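Local coordinates for protein kallistatin (Homo sapiens, PDB 6F4V) that inhibits tissue kallikrein as a serpin, forming a stable equimolar complex with the enzyme upon cleavage at its own reactive site, at residues Ala10-Arg15 and Gln285-Leu290; Ser32-Ser37 and Arg73-Leu78; Ile36-Ala41 and Leu163-Tyr168; Tyr40-Leu45 and Val93-Phe98; Gln54-Leu59 and Leu66-Val71. All coordinates share one frame; numbering follows the deposited sequence. Where two conformers were deposited one is given.

Interaction 1 of 5, residues Ala10-Arg15 and Gln285-Leu290; sequences ADFAFR and QILPRL
In the helical layer of the serpin fold, Phe-12 and Arg-15 of helix 6-23 meet Leu-287 and Leu-290, which lie in the segment that follows Ile-286. The phenyl ring does the apolar work. Its CZ lies 4.0 Å from Leu-287 CD2, a methyl at the ring edge near its plane, and the two side chains cross at about a right angle. Leu-290 comes in alongside: CD1 approaches Phe-12 CE1 obliquely at 4.4 Å, while CD2 rests 3.8 Å from Arg-15 O. Arg-15 adds the polar part. A bend at chi3 (-70°) folds its guanidinium back over its own helix, where NE and NH2 grip Asp-11 side-on, both at OD2 (2.9 Å from NE) and both from one face of the carboxylate. NH1 then reaches Leu-290 O at 3.2 Å, near the guanidinium plane, but the N-H...O angle of 126° makes this bond weak. NH2 has a second partner in Gly-58 O, at the end of helix 49-58. The cation is thus fixed mainly by Asp-11 and Gly-58, its charge probably balanced by Asp-11, and the Leu-287 to Leu-290 segment is held chiefly by leucine methyls against ring and backbone.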
# COMPACT_ATOMS: atom_id res chain seq x y z
N ALA A 10 7.44 4.96 5.89
CA ALA A 10 7.48 5.87 4.74
C ALA A 10 8.71 5.62 3.87
O ALA A 10 8.62 5.65 2.65
CB ALA A 10 7.42 7.32 5.19
N ASP A 11 9.85 5.37 4.51
CA ASP A 11 11.09 5.03 3.79
C ASP A 11 10.87 3.81 2.95
O ASP A 11 11.25 3.80 1.79
CB ASP A 11 12.25 4.81 4.80
CG ASP A 11 13.52 4.22 4.17
OD1 ASP A 11 14.19 4.99 3.48
OD2 ASP A 11 13.84 3.00 4.36
N PHE A 12 10.30 2.76 3.53
CA PHE A 12 10.01 1.56 2.76
C PHE A 12 9.08 1.84 1.59
O PHE A 12 9.33 1.37 0.46
CB PHE A 12 9.42 0.46 3.63
CG PHE A 12 9.11 -0.77 2.88
CD1 PHE A 12 10.13 -1.61 2.46
CD2 PHE A 12 7.81 -1.08 2.53
CE1 PHE A 12 9.87 -2.75 1.72
CE2 PHE A 12 7.55 -2.23 1.78
CZ PHE A 12 8.58 -3.08 1.40
N ALA A 13 8.00 2.59 1.87
CA ALA A 13 7.02 2.95 0.81
C ALA A 13 7.67 3.52 -0.43
O ALA A 13 7.44 3.04 -1.56
CB ALA A 13 6.00 3.92 1.33
N PHE A 14 8.52 4.51 -0.21
CA PHE A 14 9.16 5.20 -1.33
C PHE A 14 10.31 4.41 -1.97
O PHE A 14 10.54 4.54 -3.17
CB PHE A 14 9.51 6.63 -0.96
CG PHE A 14 8.27 7.50 -0.79
CD1 PHE A 14 7.53 7.89 -1.90
CD2 PHE A 14 7.82 7.86 0.48
CE1 PHE A 14 6.36 8.64 -1.75
CE2 PHE A 14 6.63 8.61 0.62
CZ PHE A 14 5.92 9.01 -0.49
N ARG A 15 10.99 3.56 -1.20
CA ARG A 15 11.98 2.64 -1.77
C ARG A 15 11.32 1.63 -2.69
O ARG A 15 11.83 1.35 -3.80
CB ARG A 15 12.79 1.93 -0.67
CG ARG A 15 13.95 2.76 -0.11
CD ARG A 15 14.91 1.92 0.71
NE ARG A 15 14.29 1.51 1.94
CZ ARG A 15 14.04 0.27 2.35
NH1 ARG A 15 14.40 -0.82 1.67
NH2 ARG A 15 13.42 0.12 3.52
N GLN A 285 10.15 -12.15 -5.77
CA GLN A 285 11.04 -11.74 -6.86
C GLN A 285 11.57 -10.32 -6.73
O GLN A 285 12.67 -10.03 -7.21
CB GLN A 285 10.37 -11.98 -8.23
CG GLN A 285 10.18 -13.47 -8.53
CD GLN A 285 9.31 -13.75 -9.76
OE1 GLN A 285 8.81 -12.83 -10.39
NE2 GLN A 285 9.11 -15.04 -10.09
N ILE A 286 10.84 -9.45 -6.03
CA ILE A 286 11.20 -8.03 -5.88
C ILE A 286 12.01 -7.71 -4.63
O ILE A 286 13.03 -7.02 -4.71
CB ILE A 286 9.91 -7.15 -5.89
CG1 ILE A 286 9.20 -7.24 -7.25
CG2 ILE A 286 10.21 -5.69 -5.53
CD1 ILE A 286 7.73 -6.84 -7.17
N LEU A 287 11.58 -8.21 -3.49
CA LEU A 287 12.15 -7.81 -2.21
C LEU A 287 13.60 -8.17 -1.98
O LEU A 287 14.25 -7.47 -1.23
CB LEU A 287 11.30 -8.28 -1.04
CG LEU A 287 9.92 -7.64 -0.90
CD1 LEU A 287 9.25 -8.21 0.33
CD2 LEU A 287 9.90 -6.14 -0.86
N PRO A 288 14.14 -9.20 -2.66
CA PRO A 288 15.59 -9.38 -2.50
C PRO A 288 16.41 -8.14 -2.91
O PRO A 288 17.54 -7.98 -2.42
CB PRO A 288 15.89 -10.56 -3.44
CG PRO A 288 14.64 -11.35 -3.40
CD PRO A 288 13.55 -10.31 -3.42
N ARG A 289 15.88 -7.29 -3.79
CA ARG A 289 16.54 -6.05 -4.16
C ARG A 289 16.25 -4.87 -3.25
O ARG A 289 16.77 -3.79 -3.51
CB ARG A 289 16.24 -5.72 -5.61
CG ARG A 289 16.84 -6.75 -6.54
CD ARG A 289 16.66 -6.42 -8.01
NE ARG A 289 15.27 -6.26 -8.44
CZ ARG A 289 14.37 -7.24 -8.53
NH1 ARG A 289 14.65 -8.49 -8.17
NH2 ARG A 289 13.14 -6.96 -8.93
N LEU A 290 15.47 -5.06 -2.18
CA LEU A 290 15.19 -4.03 -1.18
C LEU A 290 15.65 -4.42 0.22
O LEU A 290 15.12 -3.91 1.19
CB LEU A 290 13.69 -3.72 -1.16
CG LEU A 290 13.13 -3.10 -2.42
CD1 LEU A 290 11.62 -2.96 -2.36
CD2 LEU A 290 13.78 -1.75 -2.69

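Interaction 2 of 5, residues Ser32-Ser37 and Arg73-Leu78; sequences SPLSIS and RGFQHL
Phe-75 of helix 68-83 reaches across to Leu-34 and Ser-37 of helix 33-44, and its ring can be followed outward. From CB, which points toward the other helix, CG lies anti to the carbonyl carbon (chi1 -83°), and this carries the far end of the ring onto the turn at Ser-37. Phe-75 CE1 comes 4.3 Å from Leu-34 CD1, a methyl set at the ring edge near its plane, and Phe-75 CE1 is 4.1 Å from Ser-37 C. Phe-75 CZ, the tip, stands 4.0 Å from Ser-37 CB and equally near Ser-37 O. On the remaining side CE2 packs on Ala-41 CB, one turn further along. Leu-34 also meets Leu-78, the two side chains sliding past each other in opposite directions; Leu-78 has two conformers, so that their exact fit is doubtful. Helix 33-44 starts at Ser-32, the N-cap, whose OG accepts from Ser-35 N at 3.1 Å. A second protein chain bonds through its backbone to Ser-32 OG and packs on Leu-34 and Leu-78. The two axes stay 12.5 Å apart and cross at -136°, a separation bridged by side chains. Helix 6-23 packs nearby, with Asn-9 against Phe-75 and Phe-12 against Ile-36 and Ser-37. Toward the large sheet, Ile-36 rests on Thr-335 of strand 328-340 and His-318 of strand 312-324, and Ser-35 OG bonds to Thr-335.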
# COMPACT_ATOMS: atom_id res chain seq x y z
N SER A 32 -0.15 -1.05 -1.59
CA SER A 32 -0.18 -0.60 -0.22
C SER A 32 1.13 -0.88 0.53
O SER A 32 1.37 -2.01 0.92
CB SER A 32 -1.31 -1.25 0.55
OG SER A 32 -1.26 -0.79 1.89
N PRO A 33 1.92 0.16 0.78
CA PRO A 33 3.16 -0.07 1.54
C PRO A 33 2.87 -0.54 2.95
O PRO A 33 3.56 -1.43 3.45
CB PRO A 33 3.85 1.30 1.57
CG PRO A 33 2.98 2.26 0.85
CD PRO A 33 1.80 1.55 0.30
N LEU A 34 1.81 -0.00 3.57
CA LEU A 34 1.43 -0.40 4.91
C LEU A 34 1.12 -1.90 4.98
O LEU A 34 1.57 -2.59 5.90
CB LEU A 34 0.25 0.46 5.41
CG LEU A 34 -0.20 0.03 6.80
CD1 LEU A 34 0.93 0.20 7.80
CD2 LEU A 34 -1.40 0.77 7.25
N SER A 35 0.39 -2.41 4.01
CA SER A 35 0.08 -3.83 3.99
C SER A 35 1.35 -4.68 3.91
O SER A 35 1.51 -5.65 4.67
CB SER A 35 -0.82 -4.17 2.82
OG SER A 35 -0.94 -5.57 2.67
N ILE A 36 2.25 -4.30 3.03
CA ILE A 36 3.50 -5.04 2.92
C ILE A 36 4.30 -4.98 4.22
O ILE A 36 4.76 -6.04 4.71
CB ILE A 36 4.36 -4.61 1.70
CG1 ILE A 36 3.58 -4.80 0.38
CG2 ILE A 36 5.66 -5.38 1.71
CD1 ILE A 36 4.28 -4.18 -0.82
N SER A 37 4.49 -3.78 4.75
CA SER A 37 5.25 -3.57 6.01
C SER A 37 4.67 -4.39 7.17
O SER A 37 5.41 -5.10 7.89
CB SER A 37 5.29 -2.09 6.37
OG SER A 37 6.06 -1.39 5.42
N ARG A 73 4.84 -2.99 18.97
CA ARG A 73 3.85 -2.16 19.65
C ARG A 73 3.40 -0.96 18.80
O ARG A 73 2.22 -0.57 18.83
CB ARG A 73 4.40 -1.71 21.01
CG ARG A 73 4.66 -2.87 21.96
CD ARG A 73 3.46 -3.78 22.16
NE ARG A 73 3.76 -4.92 23.03
CZ ARG A 73 2.87 -5.86 23.38
NH1 ARG A 73 1.60 -5.79 22.97
NH2 ARG A 73 3.26 -6.87 24.15
N GLY A 74 4.33 -0.39 18.02
CA GLY A 74 4.00 0.64 17.04
C GLY A 74 2.96 0.14 16.04
O GLY A 74 1.94 0.80 15.81
N PHE A 75 3.18 -1.04 15.47
CA PHE A 75 2.19 -1.62 14.54
C PHE A 75 0.86 -1.90 15.23
O PHE A 75 -0.18 -1.64 14.68
CB PHE A 75 2.71 -2.89 13.85
CG PHE A 75 3.57 -2.61 12.65
CD1 PHE A 75 2.99 -2.18 11.44
CD2 PHE A 75 4.93 -2.74 12.70
CE1 PHE A 75 3.76 -1.91 10.33
CE2 PHE A 75 5.71 -2.48 11.58
CZ PHE A 75 5.12 -2.05 10.39
N GLN A 76 0.91 -2.44 16.44
CA GLN A 76 -0.31 -2.72 17.20
C GLN A 76 -1.14 -1.46 17.33
O GLN A 76 -2.34 -1.47 17.10
CB GLN A 76 0.02 -3.26 18.60
CG GLN A 76 -1.22 -3.68 19.38
CD GLN A 76 -0.90 -4.08 20.81
OE1 GLN A 76 0.21 -3.89 21.29
NE2 GLN A 76 -1.87 -4.66 21.49
N HIS A 77 -0.49 -0.37 17.71
CA HIS A 77 -1.18 0.92 17.88
C HIS A 77 -1.66 1.49 16.54
O HIS A 77 -2.73 2.06 16.47
CB HIS A 77 -0.28 1.95 18.57
CG HIS A 77 -0.94 3.27 18.84
ND1 HIS A 77 -0.79 4.37 18.01
CD2 HIS A 77 -1.77 3.67 19.84
CE1 HIS A 77 -1.50 5.38 18.49
NE2 HIS A 77 -2.09 4.99 19.60
N LEU A 78 -0.83 1.36 15.50
CA LEU A 78 -1.17 1.81 14.14
C LEU A 78 -2.43 1.12 13.64
O LEU A 78 -3.38 1.76 13.20
CB LEU A 78 0.01 1.51 13.22
CG LEU A 78 -0.07 1.59 11.70
CD1 LEU A 78 -0.76 2.85 11.32
CD2 LEU A 78 1.33 1.57 11.11

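Interaction 3 of 5, residues Ile36-Ala41 and Leu163-Tyr168; sequences ISAAYA and LVNYIY
Helix 36-41 runs nearly antiparallel to strand 163-168 (153° between their directions), with axes 8.3 Å apart and Ala-39 CA 6.0 Å from Asn-165 CA. Ala-38 and Ala-39 form the helix surface at this close approach. Asn-165 points its CB toward the helix, and its CG sits between backbone N and carbonyl carbon (chi1 77°), the crowded position, which lays the amide against that surface. ND2 is 3.5 Å from Ala-39 CB and 3.7 Å from Ala-38 CB. It also comes within 3.0 Å of Ala-39 N, but both are donors, so this is packing and not a hydrogen bond. Ser-35 holds both ends of the amide, ND2 to its O and OD1 to its OG, and this pair of bonds fixes the group. Leu-163 covers the same alanine from the other end of the strand segment: CD2 lies 3.8 Å from Ala-39 CB and 3.7 Å from Ala-39 O. Within the large serpin sheet, strand 159-172 is flanked by strand 89-100, through Val-164 with Ala-96, and by strand 328-340, through Asn-165 with Thr-335; the central place of strand 328-340 is consistent with an inserted reactive loop, as in cleaved serpins. Phe-16 of helix 6-23 packs on Ile-36.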
# COMPACT_ATOMS: atom_id res chain seq x y z
N ILE A 36 2.25 -4.30 3.03
CA ILE A 36 3.50 -5.04 2.92
C ILE A 36 4.30 -4.98 4.22
O ILE A 36 4.76 -6.04 4.71
CB ILE A 36 4.36 -4.61 1.70
CG1 ILE A 36 3.58 -4.80 0.38
CG2 ILE A 36 5.66 -5.38 1.71
CD1 ILE A 36 4.28 -4.18 -0.82
N SER A 37 4.49 -3.78 4.75
CA SER A 37 5.25 -3.57 6.01
C SER A 37 4.67 -4.39 7.17
O SER A 37 5.41 -5.10 7.89
CB SER A 37 5.29 -2.09 6.37
OG SER A 37 6.06 -1.39 5.42
N ALA A 38 3.36 -4.29 7.38
CA ALA A 38 2.71 -5.04 8.44
C ALA A 38 2.77 -6.56 8.27
O ALA A 38 2.93 -7.27 9.27
CB ALA A 38 1.25 -4.60 8.61
N ALA A 39 2.64 -7.04 7.04
CA ALA A 39 2.80 -8.49 6.76
C ALA A 39 4.19 -8.99 7.15
O ALA A 39 4.35 -10.01 7.84
CB ALA A 39 2.50 -8.79 5.30
N TYR A 40 5.19 -8.27 6.70
CA TYR A 40 6.58 -8.68 6.94
C TYR A 40 7.02 -8.47 8.38
O TYR A 40 7.75 -9.30 8.93
CB TYR A 40 7.49 -8.04 5.90
CG TYR A 40 7.44 -8.78 4.58
CD1 TYR A 40 6.30 -8.76 3.77
CD2 TYR A 40 8.51 -9.55 4.15
CE1 TYR A 40 6.25 -9.45 2.57
CE2 TYR A 40 8.47 -10.22 2.94
CZ TYR A 40 7.35 -10.19 2.16
OH TYR A 40 7.36 -10.91 1.00
N ALA A 41 6.53 -7.42 9.03
CA ALA A 41 6.80 -7.26 10.46
C ALA A 41 6.15 -8.40 11.27
O ALA A 41 6.80 -9.00 12.16
CB ALA A 41 6.32 -5.90 10.93
N LEU A 163 0.71 -16.68 5.54
CA LEU A 163 0.38 -15.45 6.23
C LEU A 163 -0.29 -14.53 5.24
O LEU A 163 0.15 -14.43 4.09
CB LEU A 163 1.67 -14.84 6.74
CG LEU A 163 1.65 -13.50 7.43
CD1 LEU A 163 2.80 -13.48 8.45
CD2 LEU A 163 1.75 -12.32 6.47
N VAL A 164 -1.35 -13.86 5.66
CA VAL A 164 -1.95 -12.82 4.86
C VAL A 164 -2.32 -11.61 5.68
O VAL A 164 -2.63 -11.70 6.88
CB VAL A 164 -3.17 -13.28 4.04
CG1 VAL A 164 -2.88 -14.54 3.28
CG2 VAL A 164 -4.40 -13.47 4.91
N ASN A 165 -2.31 -10.46 5.03
CA ASN A 165 -3.05 -9.35 5.57
C ASN A 165 -3.75 -8.60 4.48
O ASN A 165 -3.52 -8.84 3.30
CB ASN A 165 -2.18 -8.47 6.42
CG ASN A 165 -1.28 -7.57 5.63
OD1 ASN A 165 -1.47 -7.37 4.45
ND2 ASN A 165 -0.30 -7.00 6.31
N TYR A 166 -4.62 -7.70 4.89
CA TYR A 166 -5.40 -6.92 3.91
C TYR A 166 -5.67 -5.55 4.50
O TYR A 166 -5.63 -5.35 5.74
CB TYR A 166 -6.71 -7.65 3.55
CG TYR A 166 -7.62 -7.71 4.75
CD1 TYR A 166 -8.48 -6.64 5.06
CD2 TYR A 166 -7.57 -8.80 5.62
CE1 TYR A 166 -9.28 -6.67 6.20
CE2 TYR A 166 -8.36 -8.84 6.74
CZ TYR A 166 -9.22 -7.79 7.03
OH TYR A 166 -9.99 -7.83 8.17
N ILE A 167 -5.95 -4.62 3.61
CA ILE A 167 -6.39 -3.29 3.95
C ILE A 167 -7.51 -2.96 2.98
O ILE A 167 -7.45 -3.25 1.80
CB ILE A 167 -5.23 -2.25 3.89
CG1 ILE A 167 -5.74 -0.83 4.18
CG2 ILE A 167 -4.49 -2.30 2.56
CD1 ILE A 167 -4.65 0.19 4.46
N TYR A 168 -8.56 -2.37 3.55
CA TYR A 168 -9.69 -1.88 2.81
C TYR A 168 -9.94 -0.44 3.25
O TYR A 168 -10.00 -0.16 4.45
CB TYR A 168 -10.93 -2.73 3.05
CG TYR A 168 -12.08 -2.21 2.20
CD1 TYR A 168 -12.14 -2.48 0.85
CD2 TYR A 168 -13.05 -1.37 2.75
CE1 TYR A 168 -13.16 -1.97 0.05
CE2 TYR A 168 -14.08 -0.85 1.96
CZ TYR A 168 -14.14 -1.16 0.62
OH TYR A 168 -15.14 -0.66 -0.20

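Interaction 4 of 5, residues Tyr40-Leu45 and Val93-Phe98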
# COMPACT_ATOMS: atom_id res chain seq x y z
N TYR A 40 5.19 -8.27 6.70
CA TYR A 40 6.58 -8.68 6.94
C TYR A 40 7.02 -8.47 8.38
O TYR A 40 7.75 -9.30 8.93
CB TYR A 40 7.49 -8.04 5.90
CG TYR A 40 7.44 -8.78 4.58
CD1 TYR A 40 6.30 -8.76 3.77
CD2 TYR A 40 8.51 -9.55 4.15
CE1 TYR A 40 6.25 -9.45 2.57
CE2 TYR A 40 8.47 -10.22 2.94
CZ TYR A 40 7.35 -10.19 2.16
OH TYR A 40 7.36 -10.91 1.00
N ALA A 41 6.53 -7.42 9.03
CA ALA A 41 6.80 -7.26 10.46
C ALA A 41 6.15 -8.40 11.27
O ALA A 41 6.80 -9.00 12.16
CB ALA A 41 6.32 -5.90 10.93
N MET A 42 4.93 -8.77 10.90
CA MET A 42 4.31 -9.92 11.55
C MET A 42 5.09 -11.23 11.34
O MET A 42 5.32 -11.98 12.30
CB MET A 42 2.87 -10.08 11.06
CG MET A 42 2.12 -11.19 11.79
SD MET A 42 0.38 -11.17 11.33
CE MET A 42 0.38 -11.86 9.77
N LEU A 43 5.49 -11.50 10.09
CA LEU A 43 6.33 -12.65 9.75
C LEU A 43 7.58 -12.72 10.61
O LEU A 43 7.98 -13.83 11.03
CB LEU A 43 6.73 -12.59 8.27
CG LEU A 43 7.66 -13.70 7.78
CD1 LEU A 43 6.99 -15.05 7.80
CD2 LEU A 43 8.12 -13.36 6.38
N SER A 44 8.21 -11.56 10.86
CA SER A 44 9.44 -11.49 11.61
C SER A 44 9.29 -12.01 13.02
O SER A 44 10.29 -12.38 13.61
CB SER A 44 10.06 -10.09 11.65
OG SER A 44 9.43 -9.23 12.59
N LEU A 45 8.09 -11.99 13.59
CA LEU A 45 7.88 -12.63 14.92
C LEU A 45 8.26 -14.10 14.94
O LEU A 45 8.61 -14.60 16.00
CB LEU A 45 6.41 -12.53 15.35
CG LEU A 45 5.90 -11.13 15.66
CD1 LEU A 45 4.38 -11.15 15.65
CD2 LEU A 45 6.45 -10.63 16.99
N VAL A 93 -8.01 -3.00 8.55
CA VAL A 93 -6.77 -3.74 8.34
C VAL A 93 -6.83 -4.97 9.22
O VAL A 93 -7.20 -4.88 10.39
CB VAL A 93 -5.54 -2.92 8.65
CG1 VAL A 93 -4.28 -3.74 8.38
CG2 VAL A 93 -5.53 -1.64 7.81
N GLY A 94 -6.54 -6.13 8.65
CA GLY A 94 -6.58 -7.38 9.39
C GLY A 94 -5.53 -8.34 8.86
O GLY A 94 -4.96 -8.12 7.78
N SER A 95 -5.29 -9.39 9.63
CA SER A 95 -4.25 -10.37 9.37
C SER A 95 -4.81 -11.74 9.63
O SER A 95 -5.73 -11.89 10.44
CB SER A 95 -3.08 -10.13 10.32
OG SER A 95 -2.45 -8.88 10.02
N ALA A 96 -4.17 -12.74 9.05
CA ALA A 96 -4.55 -14.12 9.28
C ALA A 96 -3.37 -15.04 9.00
O ALA A 96 -2.49 -14.72 8.17
CB ALA A 96 -5.74 -14.47 8.41
N LEU A 97 -3.37 -16.18 9.69
CA LEU A 97 -2.47 -17.24 9.41
C LEU A 97 -3.32 -18.46 9.04
O LEU A 97 -4.23 -18.86 9.78
CB LEU A 97 -1.63 -17.58 10.64
CG LEU A 97 -0.75 -16.49 11.25
CD1 LEU A 97 -0.11 -17.04 12.51
CD2 LEU A 97 0.29 -16.04 10.26
N PHE A 98 -2.99 -19.04 7.90
CA PHE A 98 -3.55 -20.30 7.47
C PHE A 98 -2.52 -21.37 7.82
O PHE A 98 -1.44 -21.39 7.26
CB PHE A 98 -3.89 -20.23 5.99
CG PHE A 98 -5.01 -19.28 5.71
CD1 PHE A 98 -4.76 -17.93 5.54
CD2 PHE A 98 -6.33 -19.74 5.66
CE1 PHE A 98 -5.80 -17.05 5.31
CE2 PHE A 98 -7.37 -18.85 5.44
CZ PHE A 98 -7.11 -17.51 5.26
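Ser-95 is the first residue of strand 93-98 to touch helix 40-44, and it does so through Met-42, whose side chain makes every close approach to the strand. The serine CB points toward the helix and lies 3.8 Å from Met-42 SD and 3.9 Å from Met-42 CE. Its hydroxyl stands beside the same thioether, with OG 3.9 Å from SD. Ala-96 follows with its CB turned away, so the strand offers its backbone there: Ala-96 O is 4.4 Å from Met-42 CE, a loose approach. At Leu-97 the CB does not point at the helix, yet the end of the side chain comes nearer, and CD2 meets Met-42 CE at 4.2 Å. Met-42 is extended through CG and SD (chi1 -175°, chi2 172°) and bends only at chi3 (76°), which turns the terminal methyl alongside the strand, toward Leu-163 and Leu-97. The axes are 10.7 Å apart, a gap Met-42 spans. Tyr-117 of helix 107-117 and Leu-163 of strand 159-172 also pack on Met-42. In its own layer, strand 89-100 bonds to strand 159-172 through the backbones of Gly-94 and Tyr-166. This is the serpin arrangement in which helix 33-44 lies buried behind the large central sheet.

Interaction 5 of 5, residues Gln54-Leu59 and Leu66-Val71; sequences QILEGL and LSESDV
Ser-67 N donates to Asp-70 OD2 (2.9 Å, N-H...O 163°) in a capping box that begins helix 68-83, the helix whose Glu-68 and Val-71 pack on Leu-56 of helix 49-58. The returning bond of the box runs from Asp-70 N to Ser-67 OG, also 2.9 Å (157°), so serine and aspartate each satisfy the other's backbone N-H at the first turn. The aspartate carboxylate, close to the N-terminal end of the helix, would probably be stabilised by the helix dipole; OD2 takes its donor from above the carboxylate plane. This is one of the helix-to-helix turns of the serpin helical layer, with only six residues between the two segments. Across it, Leu-56 points its CB toward the second helix. CG lies beside the backbone N (chi1 -64°), and the forked end then divides its two methyls between two residues. The Glu-68 chain crosses the leucine at about a right angle, offering its CG methylene, while its carboxylate turns elsewhere: OE2 forms a salt bridge with Arg-52. Val-71 and Leu-56 slide past each other in opposite directions, and Phe-61 packs beside the valine. Leu-56 CD1 ends 3.8 Å from Glu-68 CG, whereas CD2 ends 4.1 Å from Val-71 CG1.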
# COMPACT_ATOMS: atom_id res chain seq x y z
N GLN A 54 17.28 -8.63 10.01
CA GLN A 54 17.36 -8.31 8.59
C GLN A 54 15.98 -8.00 7.97
O GLN A 54 15.91 -7.16 7.12
CB GLN A 54 18.06 -9.42 7.82
CG GLN A 54 19.55 -9.45 8.19
CD GLN A 54 20.45 -9.99 7.13
OE1 GLN A 54 20.35 -9.60 5.95
NE2 GLN A 54 21.42 -10.82 7.55
N ILE A 55 14.92 -8.65 8.42
CA ILE A 55 13.59 -8.30 7.87
C ILE A 55 13.24 -6.88 8.31
O ILE A 55 12.82 -6.05 7.49
CB ILE A 55 12.49 -9.28 8.32
CG1 ILE A 55 12.66 -10.65 7.68
CG2 ILE A 55 11.10 -8.72 8.00
CD1 ILE A 55 11.86 -11.72 8.45
N LEU A 56 13.45 -6.60 9.60
CA LEU A 56 13.12 -5.28 10.14
C LEU A 56 13.97 -4.20 9.53
O LEU A 56 13.46 -3.13 9.22
CB LEU A 56 13.21 -5.24 11.66
CG LEU A 56 12.21 -6.17 12.35
CD1 LEU A 56 12.35 -6.05 13.86
CD2 LEU A 56 10.79 -5.87 11.92
N GLU A 57 15.25 -4.49 9.26
CA GLU A 57 16.12 -3.52 8.57
C GLU A 57 15.71 -3.26 7.13
O GLU A 57 15.72 -2.13 6.70
CB GLU A 57 17.61 -3.92 8.64
CG GLU A 57 18.11 -3.67 10.04
CD GLU A 57 19.45 -4.31 10.37
OE1 GLU A 57 19.90 -5.21 9.63
OE2 GLU A 57 20.00 -3.90 11.42
N GLY A 58 15.31 -4.31 6.42
CA GLY A 58 14.76 -4.20 5.08
C GLY A 58 13.53 -3.29 5.02
O GLY A 58 13.33 -2.56 4.04
N LEU A 59 12.73 -3.35 6.07
CA LEU A 59 11.54 -2.50 6.21
C LEU A 59 11.86 -1.08 6.63
O LEU A 59 10.94 -0.27 6.82
CB LEU A 59 10.57 -3.13 7.21
CG LEU A 59 9.90 -4.40 6.71
CD1 LEU A 59 9.11 -5.03 7.85
CD2 LEU A 59 9.02 -4.09 5.51
N LEU A 66 15.44 1.92 17.66
CA LEU A 66 14.20 1.27 18.04
C LEU A 66 14.46 -0.13 18.49
O LEU A 66 15.21 -0.85 17.87
CB LEU A 66 13.23 1.21 16.83
CG LEU A 66 12.80 2.55 16.24
CD1 LEU A 66 11.73 2.34 15.18
CD2 LEU A 66 12.31 3.47 17.33
N SER A 67 13.78 -0.54 19.54
CA SER A 67 13.73 -1.94 19.92
C SER A 67 12.69 -2.66 19.08
O SER A 67 11.79 -2.06 18.46
CB SER A 67 13.36 -2.07 21.39
OG SER A 67 12.01 -1.69 21.61
N GLU A 68 12.80 -3.98 19.10
CA GLU A 68 11.83 -4.84 18.44
C GLU A 68 10.46 -4.57 18.99
O GLU A 68 9.48 -4.48 18.24
CB GLU A 68 12.16 -6.28 18.71
CG GLU A 68 12.37 -7.09 17.49
CD GLU A 68 12.85 -8.45 17.87
OE1 GLU A 68 14.02 -8.75 17.56
OE2 GLU A 68 12.06 -9.18 18.50
N SER A 69 10.40 -4.44 20.31
CA SER A 69 9.18 -4.08 21.00
C SER A 69 8.59 -2.75 20.53
O SER A 69 7.39 -2.66 20.32
CB SER A 69 9.37 -4.12 22.53
OG SER A 69 8.19 -3.73 23.20
N ASP A 70 9.43 -1.73 20.31
CA ASP A 70 8.95 -0.46 19.75
C ASP A 70 8.28 -0.68 18.37
O ASP A 70 7.29 -0.04 18.05
CB ASP A 70 10.11 0.54 19.51
CG ASP A 70 10.72 1.12 20.80
OD1 ASP A 70 9.99 1.33 21.79
OD2 ASP A 70 11.95 1.38 20.76
N VAL A 71 8.85 -1.56 17.56
CA VAL A 71 8.31 -1.81 16.20
C VAL A 71 6.95 -2.47 16.32
O VAL A 71 5.98 -1.98 15.76
CB VAL A 71 9.29 -2.65 15.36
CG1 VAL A 71 8.70 -3.05 14.01
CG2 VAL A 71 10.58 -1.86 15.15

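Overall arrangement
Helix 33-44 ties the set together: interactions 2, 3 and 4 all use it, and interactions 3 and 4, with centres about 6 Å apart, reach adjacent strands of one sheet, joined by Val-164 O to Ala-96 N at 2.9 Å. Interaction 2 meets interaction 3 where Ser-35 OG lies 2.6 Å from Asn-165 OD1. Interactions 1 and 5 do not use this helix; their centres are about 15 Å apart, yet Arg-15 NH2 approaches Gly-58 O at 2.7 Å. Leu-287 CD1 also packs on Tyr-40 CZ at 3.3 Å, linking interaction 1 to the shared helix. None of the segments includes a residue of the sodium site or the glycan pocket.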